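Local coordinates for protein B-agarase (Agarivorans gilvus, PDB 5Z6P) that probably hydrolyses the beta-galactosidic linkages of agarose as an agarase of glycoside hydrolase family 50, at residues I518-L529 against V584-F594; A471-R479 against A535-V543. All coordinates share one frame; numbering follows the deposited sequence.

Both contacts lie in one cluster of helices within the glycoside hydrolase part of the chain, centres about 14 Å apart, their segments alternating along the sequence. Both are mainly buried: 8 of 13 touching residues in interaction 1, 5 of 8 in interaction 2. Interaction 1 is the larger, with 621 Å² buried between crossing helical segments and apolar contacts throughout. Interaction 2 buries 300 Å² with mixed chemistry: a turn at 474-477 meets the start of helix 537-550, a carboxylate bonded to that helix end and Phe-476 lying on Pro-537 and Val-541, all three partly exposed. The two touch directly: Leu-529 O probably accepts from Lys-539 NZ, Phe-542 packs against Leu-590, and Phe-594 reaches Pro-473 and Pro-475.

Interaction 1 of 2, residues I518-L529 against V584-F594; sequences IDGHYGIAIHTL and VEDYALLLEAF
Tyr-587 sits as a knob among Ala-525, Ile-526 and Leu-529 of helix 523-529 and Ile-518 of the preceding helix 518-521, where helix segments 523-529 and 584-594 cross at 95° with axes 8.7 Å apart. With CG beside its backbone N and anti to the carbonyl carbon (chi1 -58°), its ring is carried into this hole. The small Ala-525 lies at the crossing, its CB 3.9 Å from Tyr-587 CB. Over one face of the Tyr-587 ring stands Ile-526 CG1, a CH-pi contact 4.0 Å from the centroid and 15° off the normal; Ile-518 CG2 comes to the ring edge. The phenol OH is hydrogen-bonded to His-579.

Tyr-522, at the break between the two short helices, supplies the second aromatic contact. Its CE1 is 3.5 Å from Ala-588 CA, and CE2 touches Val-584 CG1. His-521 CD2 covers one face of this ring; Glu-628 is hydrogen-bonded to His-521 NE2 through OE1 and to Tyr-522 OH through OE2, which helps to fix their orientation.

Aliphatic contacts extend the interface. Ile-518 CD1 and Val-584 CG2 meet tip to tip at 3.9 Å. The Leu-529 and Leu-590 side chains cross at about a right angle, CD1 to CD1 3.8 Å. Separately, Ile-524 CG2 approaches Phe-594 CD2 at 4.0 Å.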
loop_
_atom_site.group_PDB
_atom_site.type_symbol
_atom_site.label_atom_id
_atom_site.label_comp_id
_atom_site.label_asym_id
_atom_site.label_seq_id
_atom_site.Cartn_x
_atom_site.Cartn_y
_atom_site.Cartn_z
ATOM N N ILE A 518 -11.027 -18.745 9.016
ATOM C CA ILE A 518 -11.850 -19.413 8.005
ATOM C C ILE A 518 -12.786 -18.451 7.298
ATOM O O ILE A 518 -12.861 -18.436 6.067
ATOM C CB ILE A 518 -12.710 -20.538 8.606
ATOM C CG1 ILE A 518 -11.833 -21.559 9.317
ATOM C CG2 ILE A 518 -13.564 -21.207 7.514
ATOM C CD1 ILE A 518 -10.914 -22.268 8.400
ATOM N N ASP A 519 -13.497 -17.644 8.087
ATOM C CA ASP A 519 -14.511 -16.756 7.542
ATOM C C ASP A 519 -13.896 -15.681 6.663
ATOM O O ASP A 519 -14.513 -15.233 5.709
ATOM C CB ASP A 519 -15.334 -16.107 8.663
ATOM C CG ASP A 519 -16.408 -17.035 9.211
ATOM O OD1 ASP A 519 -17.529 -17.057 8.653
ATOM O OD2 ASP A 519 -16.137 -17.745 10.202
ATOM N N GLY A 520 -12.684 -15.257 6.998
ATOM C CA GLY A 520 -11.990 -14.278 6.183
ATOM C C GLY A 520 -11.442 -14.908 4.914
ATOM O O GLY A 520 -11.711 -14.461 3.814
ATOM N N HIS A 521 -10.677 -15.971 5.095
ATOM C CA HIS A 521 -10.021 -16.677 4.006
ATOM C C HIS A 521 -11.027 -17.122 2.928
ATOM O O HIS A 521 -10.861 -16.810 1.747
ATOM C CB HIS A 521 -9.257 -17.876 4.591
ATOM C CG HIS A 521 -8.391 -18.608 3.611
ATOM N ND1 HIS A 521 -7.319 -19.373 4.010
ATOM C CD2 HIS A 521 -8.460 -18.729 2.263
ATOM C CE1 HIS A 521 -6.751 -19.922 2.951
ATOM N NE2 HIS A 521 -7.426 -19.547 1.879
ATOM N N TYR A 522 -12.063 -17.836 3.349
ATOM C CA TYR A 522 -13.035 -18.421 2.428
ATOM C C TYR A 522 -14.368 -17.667 2.433
ATOM O O TYR A 522 -15.383 -18.205 2.026
ATOM C CB TYR A 522 -13.247 -19.908 2.774
ATOM C CG TYR A 522 -11.970 -20.708 2.686
ATOM C CD1 TYR A 522 -11.460 -21.090 1.456
ATOM C CD2 TYR A 522 -11.247 -21.045 3.826
ATOM C CE1 TYR A 522 -10.280 -21.780 1.358
ATOM C CE2 TYR A 522 -10.055 -21.757 3.732
ATOM C CZ TYR A 522 -9.587 -22.112 2.492
ATOM O OH TYR A 522 -8.434 -22.815 2.360
ATOM N N GLY A 523 -14.350 -16.412 2.881
ATOM C CA GLY A 523 -15.527 -15.556 2.871
ATOM C C GLY A 523 -16.349 -15.538 1.582
ATOM O O GLY A 523 -17.575 -15.549 1.623
ATOM N N ILE A 524 -15.678 -15.522 0.437
ATOM C CA ILE A 524 -16.372 -15.516 -0.846
ATOM C C ILE A 524 -17.118 -16.834 -1.070
ATOM O O ILE A 524 -18.227 -16.848 -1.583
ATOM C CB ILE A 524 -15.389 -15.255 -2.026
ATOM C CG1 ILE A 524 -14.845 -13.826 -1.978
ATOM C CG2 ILE A 524 -16.068 -15.486 -3.357
ATOM C CD1 ILE A 524 -13.606 -13.624 -2.859
ATOM N N ALA A 525 -16.504 -17.941 -0.676
ATOM C CA ALA A 525 -17.157 -19.235 -0.782
ATOM C C ALA A 525 -18.374 -19.292 0.141
ATOM O O ALA A 525 -19.465 -19.655 -0.283
ATOM C CB ALA A 525 -16.190 -20.348 -0.461
ATOM N N ILE A 526 -18.178 -18.901 1.390
ATOM C CA ILE A 526 -19.202 -18.999 2.419
ATOM C C ILE A 526 -20.421 -18.118 2.123
ATOM O O ILE A 526 -21.550 -18.593 2.184
ATOM C CB ILE A 526 -18.608 -18.651 3.800
ATOM C CG1 ILE A 526 -17.500 -19.657 4.135
ATOM C CG2 ILE A 526 -19.705 -18.632 4.874
ATOM C CD1 ILE A 526 -16.709 -19.353 5.375
ATOM N N HIS A 527 -20.188 -16.849 1.796
ATOM C CA HIS A 527 -21.281 -15.934 1.496
ATOM C C HIS A 527 -22.062 -16.359 0.251
ATOM O O HIS A 527 -23.283 -16.366 0.252
ATOM C CB HIS A 527 -20.767 -14.505 1.295
ATOM C CG HIS A 527 -21.861 -13.506 1.092
ATOM N ND1 HIS A 527 -22.276 -13.099 -0.156
ATOM C CD2 HIS A 527 -22.639 -12.848 1.985
ATOM C CE1 HIS A 527 -23.260 -12.224 -0.023
ATOM N NE2 HIS A 527 -23.500 -12.061 1.268
ATOM N N THR A 528 -21.342 -16.703 -0.804
ATOM C CA THR A 528 -21.968 -17.112 -2.053
ATOM C C THR A 528 -22.833 -18.376 -1.881
ATOM O O THR A 528 -23.930 -18.435 -2.420
ATOM C CB THR A 528 -20.913 -17.320 -3.145
ATOM O OG1 THR A 528 -20.249 -16.073 -3.401
ATOM C CG2 THR A 528 -21.539 -17.798 -4.415
ATOM N N LEU A 529 -22.360 -19.354 -1.114
ATOM C CA LEU A 529 -23.166 -20.525 -0.767
ATOM C C LEU A 529 -24.492 -20.120 -0.094
ATOM O O LEU A 529 -25.513 -20.801 -0.234
ATOM C CB LEU A 529 -22.390 -21.477 0.146
ATOM C CG LEU A 529 -21.361 -22.385 -0.528
ATOM C CD1 LEU A 529 -20.511 -23.136 0.489
ATOM C CD2 LEU A 529 -22.075 -23.342 -1.478
ATOM N N VAL A 584 -14.226 -27.011 4.696
ATOM C CA VAL A 584 -13.145 -26.082 4.356
ATOM C C VAL A 584 -12.386 -26.567 3.119
ATOM O O VAL A 584 -12.043 -25.772 2.258
ATOM C CB VAL A 584 -12.178 -25.874 5.542
ATOM C CG1 VAL A 584 -10.927 -25.128 5.111
ATOM C CG2 VAL A 584 -12.893 -25.097 6.663
ATOM N N GLU A 585 -12.153 -27.873 3.010
ATOM C CA GLU A 585 -11.645 -28.430 1.754
ATOM C C GLU A 585 -12.530 -28.013 0.573
ATOM O O GLU A 585 -12.032 -27.605 -0.462
ATOM C CB GLU A 585 -11.553 -29.959 1.822
ATOM C CG GLU A 585 -10.341 -30.495 2.581
ATOM C CD GLU A 585 -10.553 -31.922 3.092
ATOM O OE1 GLU A 585 -9.770 -32.373 3.951
ATOM O OE2 GLU A 585 -11.509 -32.591 2.648
ATOM N N ASP A 586 -13.844 -28.099 0.753
ATOM C CA ASP A 586 -14.794 -27.688 -0.282
ATOM C C ASP A 586 -14.752 -26.168 -0.536
ATOM O O ASP A 586 -14.793 -25.745 -1.673
ATOM C CB ASP A 586 -16.217 -28.145 0.088
ATOM C CG ASP A 586 -16.395 -29.662 -0.040
ATOM O OD1 ASP A 586 -15.678 -30.257 -0.853
ATOM O OD2 ASP A 586 -17.231 -30.252 0.667
ATOM N N TYR A 587 -14.659 -25.356 0.515
ATOM C CA TYR A 587 -14.526 -23.907 0.320
ATOM C C TYR A 587 -13.320 -23.602 -0.566
ATOM O O TYR A 587 -13.386 -22.745 -1.442
ATOM C CB TYR A 587 -14.387 -23.146 1.655
ATOM C CG TYR A 587 -15.524 -23.330 2.641
ATOM C CD1 TYR A 587 -16.789 -23.715 2.223
ATOM C CD2 TYR A 587 -15.320 -23.103 4.000
ATOM C CE1 TYR A 587 -17.829 -23.888 3.141
ATOM C CE2 TYR A 587 -16.322 -23.270 4.907
ATOM C CZ TYR A 587 -17.574 -23.663 4.484
ATOM O OH TYR A 587 -18.551 -23.830 5.417
ATOM N N ALA A 588 -12.220 -24.313 -0.333
ATOM C CA ALA A 588 -11.012 -24.153 -1.140
ATOM C C ALA A 588 -11.254 -24.464 -2.625
ATOM O O ALA A 588 -10.847 -23.703 -3.493
ATOM C CB ALA A 588 -9.903 -25.031 -0.599
ATOM N N LEU A 589 -11.901 -25.589 -2.905
ATOM C CA LEU A 589 -12.254 -25.936 -4.280
ATOM C C LEU A 589 -13.100 -24.829 -4.930
ATOM O O LEU A 589 -12.868 -24.439 -6.060
ATOM C CB LEU A 589 -13.033 -27.253 -4.324
ATOM C CG LEU A 589 -12.341 -28.548 -3.890
ATOM C CD1 LEU A 589 -13.343 -29.696 -3.888
ATOM C CD2 LEU A 589 -11.154 -28.863 -4.797
ATOM N N LEU A 590 -14.100 -24.362 -4.192
ATOM C CA LEU A 590 -15.026 -23.350 -4.683
ATOM C C LEU A 590 -14.293 -22.034 -4.970
ATOM O O LEU A 590 -14.473 -21.473 -6.025
ATOM C CB LEU A 590 -16.160 -23.125 -3.678
ATOM C CG LEU A 590 -17.045 -24.349 -3.385
ATOM C CD1 LEU A 590 -18.077 -24.057 -2.301
ATOM C CD2 LEU A 590 -17.737 -24.850 -4.645
ATOM N N LEU A 591 -13.461 -21.574 -4.031
ATOM C CA LEU A 591 -12.728 -20.315 -4.196
ATOM C C LEU A 591 -11.808 -20.378 -5.421
ATOM O O LEU A 591 -11.812 -19.479 -6.272
ATOM C CB LEU A 591 -11.919 -19.986 -2.928
ATOM C CG LEU A 591 -11.086 -18.715 -2.894
ATOM C CD1 LEU A 591 -11.941 -17.480 -3.109
ATOM C CD2 LEU A 591 -10.316 -18.619 -1.577
ATOM N N GLU A 592 -11.051 -21.462 -5.529
ATOM C CA GLU A 592 -10.158 -21.614 -6.664
ATOM C C GLU A 592 -10.923 -21.683 -7.981
ATOM O O GLU A 592 -10.490 -21.081 -8.950
ATOM C CB GLU A 592 -9.264 -22.857 -6.522
ATOM C CG GLU A 592 -8.443 -23.118 -7.775
ATOM C CD GLU A 592 -7.277 -24.059 -7.564
ATOM O OE1 GLU A 592 -7.018 -24.410 -6.413
ATOM O OE2 GLU A 592 -6.618 -24.438 -8.551
ATOM N N ALA A 593 -12.048 -22.398 -8.030
ATOM C CA ALA A 593 -12.828 -22.454 -9.278
ATOM C C ALA A 593 -13.350 -21.057 -9.665
ATOM O O ALA A 593 -13.307 -20.664 -10.814
ATOM C CB ALA A 593 -14.007 -23.440 -9.163
ATOM N N PHE A 594 -13.853 -20.330 -8.684
ATOM C CA PHE A 594 -14.310 -18.960 -8.909
ATOM C C PHE A 594 -13.198 -18.084 -9.501
ATOM O O PHE A 594 -13.363 -17.510 -10.568
ATOM C CB PHE A 594 -14.834 -18.351 -7.602
ATOM C CG PHE A 594 -14.950 -16.840 -7.633
ATOM C CD1 PHE A 594 -15.908 -16.219 -8.408
ATOM C CD2 PHE A 594 -14.116 -16.058 -6.852
ATOM C CE1 PHE A 594 -16.027 -14.833 -8.419
ATOM C CE2 PHE A 594 -14.217 -14.688 -6.863
ATOM C CZ PHE A 594 -15.167 -14.070 -7.659
#

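Interaction 2 of 2, residues A471-R479 against A535-V543; sequences ALPDPFDPR and ACPTKAVFV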
loop_
_atom_site.group_PDB
_atom_site.type_symbol
_atom_site.label_atom_id
_atom_site.label_comp_id
_atom_site.label_asym_id
_atom_site.label_seq_id
_atom_site.Cartn_x
_atom_site.Cartn_y
_atom_site.Cartn_z
ATOM N N ALA A 471 -17.088 -5.845 -3.335
ATOM C CA ALA A 471 -17.531 -7.007 -4.072
ATOM C C ALA A 471 -16.647 -7.266 -5.292
ATOM O O ALA A 471 -16.015 -6.359 -5.823
ATOM C CB ALA A 471 -18.967 -6.829 -4.491
ATOM N N LEU A 472 -16.602 -8.519 -5.718
ATOM C CA LEU A 472 -15.806 -8.927 -6.870
ATOM C C LEU A 472 -16.741 -9.279 -8.021
ATOM O O LEU A 472 -17.902 -9.578 -7.804
ATOM C CB LEU A 472 -14.909 -10.126 -6.523
ATOM C CG LEU A 472 -13.763 -9.929 -5.529
ATOM C CD1 LEU A 472 -14.228 -10.012 -4.109
ATOM C CD2 LEU A 472 -12.677 -10.945 -5.780
ATOM N N PRO A 473 -16.235 -9.248 -9.249
ATOM C CA PRO A 473 -17.173 -9.596 -10.317
ATOM C C PRO A 473 -17.531 -11.089 -10.317
ATOM O O PRO A 473 -16.752 -11.899 -9.832
ATOM C CB PRO A 473 -16.415 -9.207 -11.585
ATOM C CG PRO A 473 -14.981 -9.199 -11.188
ATOM C CD PRO A 473 -14.951 -8.750 -9.765
ATOM N N ASP A 474 -18.719 -11.421 -10.818
ATOM C CA ASP A 474 -19.090 -12.813 -11.090
ATOM C C ASP A 474 -18.685 -13.112 -12.524
ATOM O O ASP A 474 -19.357 -12.685 -13.432
ATOM C CB ASP A 474 -20.601 -13.020 -10.885
ATOM C CG ASP A 474 -21.010 -14.486 -10.917
ATOM O OD1 ASP A 474 -20.366 -15.277 -11.615
ATOM O OD2 ASP A 474 -21.993 -14.838 -10.235
ATOM N N PRO A 475 -17.568 -13.830 -12.723
ATOM C CA PRO A 475 -17.045 -14.075 -14.067
ATOM C C PRO A 475 -17.898 -15.036 -14.884
ATOM O O PRO A 475 -17.583 -15.222 -16.035
ATOM C CB PRO A 475 -15.658 -14.691 -13.803
ATOM C CG PRO A 475 -15.775 -15.337 -12.518
ATOM C CD PRO A 475 -16.782 -14.534 -11.699
ATOM N N PHE A 476 -18.942 -15.623 -14.307
ATOM C CA PHE A 476 -19.839 -16.478 -15.078
ATOM C C PHE A 476 -21.046 -15.702 -15.601
ATOM O O PHE A 476 -21.901 -16.251 -16.275
ATOM C CB PHE A 476 -20.280 -17.677 -14.251
ATOM C CG PHE A 476 -19.145 -18.612 -13.898
ATOM C CD1 PHE A 476 -18.683 -19.539 -14.822
ATOM C CD2 PHE A 476 -18.536 -18.546 -12.654
ATOM C CE1 PHE A 476 -17.632 -20.402 -14.507
ATOM C CE2 PHE A 476 -17.487 -19.406 -12.325
ATOM C CZ PHE A 476 -17.030 -20.329 -13.258
ATOM N N ASP A 477 -21.093 -14.411 -15.306
ATOM C CA ASP A 477 -22.070 -13.543 -15.950
ATOM C C ASP A 477 -21.494 -13.096 -17.287
ATOM O O ASP A 477 -20.435 -12.472 -17.337
ATOM C CB ASP A 477 -22.408 -12.342 -15.057
ATOM C CG ASP A 477 -23.372 -11.333 -15.713
ATOM O OD1 ASP A 477 -23.694 -11.403 -16.923
ATOM O OD2 ASP A 477 -23.806 -10.437 -14.974
ATOM N N PRO A 478 -22.205 -13.404 -18.375
ATOM C CA PRO A 478 -21.806 -12.964 -19.716
ATOM C C PRO A 478 -21.415 -11.475 -19.771
ATOM O O PRO A 478 -20.521 -11.117 -20.533
ATOM C CB PRO A 478 -23.052 -13.240 -20.547
ATOM C CG PRO A 478 -23.683 -14.419 -19.849
ATOM C CD PRO A 478 -23.452 -14.189 -18.396
ATOM N N ARG A 479 -22.065 -10.641 -18.964
ATOM C CA ARG A 479 -21.770 -9.219 -18.949
ATOM C C ARG A 479 -20.321 -8.935 -18.506
ATOM O O ARG A 479 -19.714 -8.015 -18.999
ATOM C CB ARG A 479 -22.756 -8.465 -18.052
ATOM C CG ARG A 479 -24.142 -8.283 -18.682
ATOM C CD ARG A 479 -25.040 -7.499 -17.738
ATOM N NE ARG A 479 -25.325 -8.279 -16.543
ATOM C CZ ARG A 479 -26.041 -7.838 -15.516
ATOM N NH1 ARG A 479 -26.252 -8.621 -14.473
ATOM N NH2 ARG A 479 -26.547 -6.612 -15.531
ATOM N N ALA A 535 -30.218 -16.023 -9.389
ATOM C CA ALA A 535 -29.616 -14.791 -9.885
ATOM C C ALA A 535 -28.122 -14.700 -9.564
ATOM O O ALA A 535 -27.548 -13.628 -9.572
ATOM C CB ALA A 535 -30.344 -13.576 -9.314
ATOM N N CYS A 536 -27.500 -15.833 -9.286
ATOM C CA CYS A 536 -26.080 -15.866 -8.997
ATOM C C CYS A 536 -25.400 -16.984 -9.784
ATOM O O CYS A 536 -25.429 -18.126 -9.361
ATOM C CB CYS A 536 -25.847 -16.055 -7.496
ATOM S SG CYS A 536 -24.169 -15.962 -7.008
ATOM N N PRO A 537 -24.806 -16.646 -10.936
ATOM C CA PRO A 537 -24.133 -17.631 -11.789
ATOM C C PRO A 537 -23.019 -18.402 -11.066
ATOM O O PRO A 537 -22.916 -19.598 -11.270
ATOM C CB PRO A 537 -23.557 -16.775 -12.932
ATOM C CG PRO A 537 -24.393 -15.548 -12.950
ATOM C CD PRO A 537 -24.845 -15.312 -11.551
ATOM N N THR A 538 -22.190 -17.736 -10.262
ATOM C CA THR A 538 -21.144 -18.452 -9.535
ATOM C C THR A 538 -21.727 -19.500 -8.552
ATOM O O THR A 538 -21.195 -20.594 -8.432
ATOM C CB THR A 538 -20.196 -17.458 -8.779
ATOM O OG1 THR A 538 -19.357 -16.784 -9.726
ATOM C CG2 THR A 538 -19.307 -18.189 -7.801
ATOM N N LYS A 539 -22.812 -19.162 -7.857
ATOM C CA LYS A 539 -23.485 -20.131 -6.992
ATOM C C LYS A 539 -23.920 -21.371 -7.785
ATOM O O LYS A 539 -23.743 -22.493 -7.318
ATOM C CB LYS A 539 -24.700 -19.497 -6.295
ATOM C CG LYS A 539 -25.522 -20.473 -5.468
ATOM C CD LYS A 539 -24.681 -21.164 -4.431
ATOM C CE LYS A 539 -25.450 -22.235 -3.683
ATOM N NZ LYS A 539 -26.468 -21.681 -2.737
ATOM N N ALA A 540 -24.486 -21.165 -8.976
ATOM C CA ALA A 540 -24.857 -22.296 -9.842
ATOM C C ALA A 540 -23.644 -23.187 -10.125
ATOM O O ALA A 540 -23.726 -24.419 -10.047
ATOM C CB ALA A 540 -25.455 -21.811 -11.131
ATOM N N VAL A 541 -22.523 -22.546 -10.456
ATOM C CA VAL A 541 -21.271 -23.251 -10.684
ATOM C C VAL A 541 -20.859 -24.020 -9.422
ATOM O O VAL A 541 -20.464 -25.173 -9.519
ATOM C CB VAL A 541 -20.126 -22.285 -11.099
ATOM C CG1 VAL A 541 -18.785 -23.021 -11.146
ATOM C CG2 VAL A 541 -20.433 -21.664 -12.438
ATOM N N PHE A 542 -20.979 -23.389 -8.252
ATOM C CA PHE A 542 -20.608 -24.047 -7.003
ATOM C C PHE A 542 -21.454 -25.312 -6.777
ATOM O O PHE A 542 -20.938 -26.335 -6.364
ATOM C CB PHE A 542 -20.764 -23.122 -5.790
ATOM C CG PHE A 542 -19.688 -22.051 -5.652
ATOM C CD1 PHE A 542 -18.632 -21.952 -6.533
ATOM C CD2 PHE A 542 -19.755 -21.140 -4.612
ATOM C CE1 PHE A 542 -17.653 -20.946 -6.366
ATOM C CE2 PHE A 542 -18.794 -20.142 -4.450
ATOM C CZ PHE A 542 -17.754 -20.048 -5.325
ATOM N N VAL A 543 -22.754 -25.220 -7.047
ATOM C CA VAL A 543 -23.648 -26.360 -6.905
ATOM C C VAL A 543 -23.200 -27.513 -7.814
ATOM O O VAL A 543 -23.170 -28.661 -7.398
ATOM C CB VAL A 543 -25.112 -25.974 -7.223
ATOM C CG1 VAL A 543 -25.987 -27.223 -7.371
ATOM C CG2 VAL A 543 -25.657 -25.080 -6.133
#
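Asp-474 OD1 is gripped by two donors arriving from opposite faces of the carboxylate plane. Thr-538 OG1 donates to Asp-474 OD1 at 2.6 Å, steeply from above that plane, and Phe-476 N reaches the same oxygen on its anti side. The other oxygen, Asp-474 OD2, receives Thr-538 N at 2.9 Å through its syn lone pair, and the N-H...O angle of 163° makes this bond nearly straight. Thr-538 thus holds both carboxylate oxygens, one with its hydroxyl and one with its amide. With CG anti to the backbone N (chi1 -170°), Asp-474 extends its carboxylate to the N-terminal turn of helix 537-550, whose dipole would probably favour the negative charge.

The bond from Phe-476 N makes an Asx turn, set within a type I beta turn from Asp-474 to Asp-477. The N-cap of helix 537-550 is Cys-536, whose SG accepts from Lys-539 N at 3.6 Å; Asp-474 adds an acceptor from a distant part of the chain. On the other segment Asp-477 caps helix 478-495 through OD1 and Arg-479 N, while its OD2 forms a salt bridge with Arg-479 NE and also accepts from Asp-460 N.

Pro-475 and Thr-538 both touch Phe-594 of helix 581-609. Phe-476 CB rests on Pro-537 CB at 3.6 Å, and Thr-538 OG1 lies at the edge of the phenyl ring, in its plane. Val-541 CG2 stands over the ring centre, 3.4 Å from the Phe-476 centroid and 3° off the normal, a close CH-pi contact in which the methyl carbon is 3.6 to 3.7 Å from all six ring carbons.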